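PDB 4FFK: superoxide dismutase from Acidilobus saccharovorans, which catalyses the dismutation of superoxide to dioxygen and hydrogen peroxide at an iron centre. Local coordinates for residues Tyr28-Pro33 against Met99-Lys104. Residues are numbered along the deposited sequence; the frame is centred on the assembly and turned at random.
Sequences YDALEP and MAPKGK
Ala-30 and Pro-101 bring the two loops together, their CA atoms 4.6 Å apart, and the end-to-end directions of 30-33 and 99-102 are 61° apart; the first loop makes a type I beta turn from Asp-29 to Glu-32, and the second is extended over residues 99-101. The carbonyl oxygen of Ala-30, at the heart of the turn, takes the amide hydrogen of Lys-102 (N to O 3.2 Å); the donor lies in the carbonyl plane and the bond is moderately bent, 150° at the hydrogen. The same oxygen receives a CA-H...O contact from Pro-101, CA to O 3.0 Å, so it has one conventional hydrogen bond and a weaker CA-H contact, from consecutive residues. Next to these backbone contacts, the methyl of Ala-30 rests on the ring of Pro-101, CB to CG 3.8 Å.

Residues 28-33 belong to the alpha-hairpin domain of iron and manganese superoxide dismutases; the contact joins the loop before its helix 37-66 to the one that follows helix 75-97. The side chain of Met-99, about 9 Å from the bound Fe (III) ion, belongs to the buried side of this junction. The Met-99 and Leu-31 side chains cross at about a right angle, and the bend at chi3 (-64°) of Met-99 brings its CE to within 3.6 Å of Leu-31 CD1. The other leucine branch, CD2, lies 3.7 Å from the carbonyl oxygen of Ala-100, so the isopropyl fork spans Met-99 and the backbone that follows it. Leu-40 and Leu-202 also touch Leu-31.

On the more exposed side, the Lys-102 chain passes Glu-32 and Pro-33 with its aliphatic base: CB is 3.4 Å from Glu-32 O, and CG meets CD of Pro-33, whose peptide bond to Glu-32 is cis. The Glu-32 carboxylate instead accepts a hydrogen bond through OE2 from Ala-37 N.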
ATOM      1  N   TYR A  28     -21.576 -21.658 -15.798  1.00 38.38           N
ATOM      2  CA  TYR A  28     -21.763 -20.696 -14.736  1.00 39.73           C
ATOM      3  C   TYR A  28     -22.512 -21.159 -13.519  1.00 39.85           C
ATOM      4  O   TYR A  28     -22.462 -20.504 -12.486  1.00 39.77           O
ATOM      5  CB  TYR A  28     -22.418 -19.459 -15.321  1.00 39.24           C
ATOM      6  CG  TYR A  28     -21.445 -18.627 -16.125  1.00 40.42           C
ATOM      7  CD1 TYR A  28     -20.904 -19.102 -17.318  1.00 40.61           C
ATOM      8  CD2 TYR A  28     -21.033 -17.380 -15.667  1.00 40.27           C
ATOM      9  CE1 TYR A  28     -20.011 -18.366 -18.050  1.00 39.22           C
ATOM     10  CE2 TYR A  28     -20.142 -16.615 -16.386  1.00 36.38           C
ATOM     11  CZ  TYR A  28     -19.622 -17.106 -17.565  1.00 40.06           C
ATOM     12  OH  TYR A  28     -18.753 -16.359 -18.293  1.00 36.53           O
ATOM     13  N   ASP A  29     -23.230 -22.267 -13.608  1.00 39.90           N
ATOM     14  CA  ASP A  29     -23.799 -22.798 -12.392  1.00 40.00           C
ATOM     15  C   ASP A  29     -23.033 -24.022 -11.899  1.00 38.74           C
ATOM     16  O   ASP A  29     -23.481 -24.714 -10.983  1.00 38.89           O
ATOM     17  CB  ASP A  29     -25.295 -23.082 -12.573  1.00 42.08           C
ATOM     18  CG  ASP A  29     -25.554 -23.919 -13.778  1.00 44.20           C
ATOM     19  OD1 ASP A  29     -24.681 -24.757 -14.083  1.00 48.08           O
ATOM     20  OD2 ASP A  29     -26.613 -23.739 -14.411  1.00 47.64           O
ATOM     21  N   ALA A  30     -21.843 -24.249 -12.448  1.00 37.21           N
ATOM     22  CA  ALA A  30     -21.068 -25.419 -12.113  1.00 35.80           C
ATOM     23  C   ALA A  30     -20.652 -25.439 -10.640  1.00 34.98           C
ATOM     24  O   ALA A  30     -20.412 -26.495 -10.082  1.00 35.52           O
ATOM     25  CB  ALA A  30     -19.864 -25.515 -12.983  1.00 36.16           C
ATOM     26  N   LEU A  31     -20.563 -24.258 -10.005  1.00 33.07           N
ATOM     27  CA  LEU A  31     -20.087 -24.175  -8.643  1.00 32.09           C
ATOM     28  C   LEU A  31     -21.169 -24.040  -7.611  1.00 32.69           C
ATOM     29  O   LEU A  31     -20.863 -23.951  -6.438  1.00 31.85           O
ATOM     30  CB  LEU A  31     -19.079 -23.001  -8.505  1.00 31.13           C
ATOM     31  CG  LEU A  31     -17.995 -22.991  -9.560  1.00 29.82           C
ATOM     32  CD1 LEU A  31     -17.046 -21.786  -9.159  1.00 27.80           C
ATOM     33  CD2 LEU A  31     -17.161 -24.257  -9.634  1.00 25.62           C
ATOM     34  N   GLU A  32     -22.436 -24.020  -8.043  1.00 34.23           N
ATOM     35  CA  GLU A  32     -23.559 -24.036  -7.120  1.00 35.92           C
ATOM     36  C   GLU A  32     -23.545 -25.277  -6.207  1.00 35.38           C
ATOM     37  O   GLU A  32     -23.067 -26.329  -6.601  1.00 36.43           O
ATOM     38  CB  GLU A  32     -24.877 -23.973  -7.886  1.00 37.72           C
ATOM     39  CG  GLU A  32     -24.980 -22.837  -8.850  1.00 39.75           C
ATOM     40  CD  GLU A  32     -25.833 -21.740  -8.333  1.00 44.20           C
ATOM     41  OE1 GLU A  32     -26.035 -21.655  -7.075  1.00 46.94           O
ATOM     42  OE2 GLU A  32     -26.298 -20.961  -9.192  1.00 43.25           O
ATOM     43  N   PRO A  33     -24.059 -25.151  -4.980  1.00 34.49           N
ATOM     44  CA  PRO A  33     -24.627 -23.967  -4.379  1.00 33.78           C
ATOM     45  C   PRO A  33     -23.547 -23.086  -3.688  1.00 32.48           C
ATOM     46  O   PRO A  33     -23.891 -22.147  -2.994  1.00 32.10           O
ATOM     47  CB  PRO A  33     -25.559 -24.561  -3.320  1.00 34.43           C
ATOM     48  CG  PRO A  33     -24.768 -25.773  -2.844  1.00 34.64           C
ATOM     49  CD  PRO A  33     -24.021 -26.287  -4.026  1.00 34.44           C
ATOM     50  N   MET A  99     -10.948 -24.015  -9.408  1.00 29.32           N
ATOM     51  CA  MET A  99     -12.219 -24.539  -8.994  1.00 29.79           C
ATOM     52  C   MET A  99     -12.785 -25.536 -10.031  1.00 31.78           C
ATOM     53  O   MET A  99     -12.387 -25.563 -11.222  1.00 33.10           O
ATOM     54  CB  MET A  99     -13.187 -23.427  -8.725  1.00 28.89           C
ATOM     55  CG  MET A  99     -12.722 -22.615  -7.492  1.00 27.73           C
ATOM     56  SD  MET A  99     -13.863 -21.363  -7.069  1.00 26.94           S
ATOM     57  CE  MET A  99     -13.839 -20.238  -8.509  1.00 27.69           C
ATOM     58  N   ALA A 100     -13.671 -26.378  -9.542  1.00 32.88           N
ATOM     59  CA  ALA A 100     -14.279 -27.407 -10.387  1.00 34.80           C
ATOM     60  C   ALA A 100     -15.650 -27.664  -9.798  1.00 35.69           C
ATOM     61  O   ALA A 100     -15.827 -27.553  -8.577  1.00 34.40           O
ATOM     62  CB  ALA A 100     -13.422 -28.696 -10.403  1.00 33.93           C
ATOM     63  N   PRO A 101     -16.624 -28.009 -10.663  1.00 38.57           N
ATOM     64  CA  PRO A 101     -17.999 -28.311 -10.247  1.00 41.62           C
ATOM     65  C   PRO A 101     -18.065 -28.971  -8.878  1.00 44.10           C
ATOM     66  O   PRO A 101     -17.186 -29.820  -8.545  1.00 44.68           O
ATOM     67  CB  PRO A 101     -18.458 -29.282 -11.324  1.00 40.72           C
ATOM     68  CG  PRO A 101     -17.825 -28.739 -12.539  1.00 41.14           C
ATOM     69  CD  PRO A 101     -16.430 -28.319 -12.090  1.00 39.31           C
ATOM     70  N   LYS A 102     -19.082 -28.582  -8.100  1.00 47.11           N
ATOM     71  CA  LYS A 102     -19.221 -29.010  -6.705  1.00 50.42           C
ATOM     72  C   LYS A 102     -19.043 -30.520  -6.577  1.00 51.84           C
ATOM     73  O   LYS A 102     -18.504 -31.020  -5.578  1.00 52.72           O
ATOM     74  CB  LYS A 102     -20.598 -28.612  -6.150  1.00 50.45           C
ATOM     75  CG  LYS A 102     -20.608 -28.331  -4.633  1.00 52.52           C
ATOM     76  CD  LYS A 102     -20.862 -29.534  -3.721  1.00 55.19           C
ATOM     77  CE  LYS A 102     -20.053 -29.368  -2.429  1.00 54.66           C
ATOM     78  NZ  LYS A 102     -20.580 -30.094  -1.241  1.00 54.91           N
ATOM     79  N   GLY A 103     -19.522 -31.241  -7.584  1.00 52.62           N
ATOM     80  CA  GLY A 103     -19.258 -32.668  -7.668  1.00 54.04           C
ATOM     81  C   GLY A 103     -17.773 -32.948  -7.737  1.00 54.37           C
ATOM     82  O   GLY A 103     -17.184 -33.503  -6.791  1.00 54.82           O
ATOM     83  N   LYS A 104     -17.169 -32.525  -8.846  1.00 54.39           N
ATOM     84  CA  LYS A 104     -15.831 -32.959  -9.249  1.00 54.04           C
ATOM     85  C   LYS A 104     -14.657 -32.518  -8.356  1.00 53.34           C
ATOM     86  O   LYS A 104     -13.858 -33.355  -7.945  1.00 53.52           O
ATOM     87  CB  LYS A 104     -15.596 -32.603 -10.718  1.00 54.64           C
ATOM     88  CG  LYS A 104     -16.667 -33.169 -11.670  1.00 57.30           C
ATOM     89  CD  LYS A 104     -16.036 -33.750 -12.973  1.00 61.39           C
ATOM     90  CE  LYS A 104     -17.077 -33.972 -14.087  1.00 62.56           C
ATOM     91  NZ  LYS A 104     -18.337 -34.657 -13.599  1.00 64.80           N
TER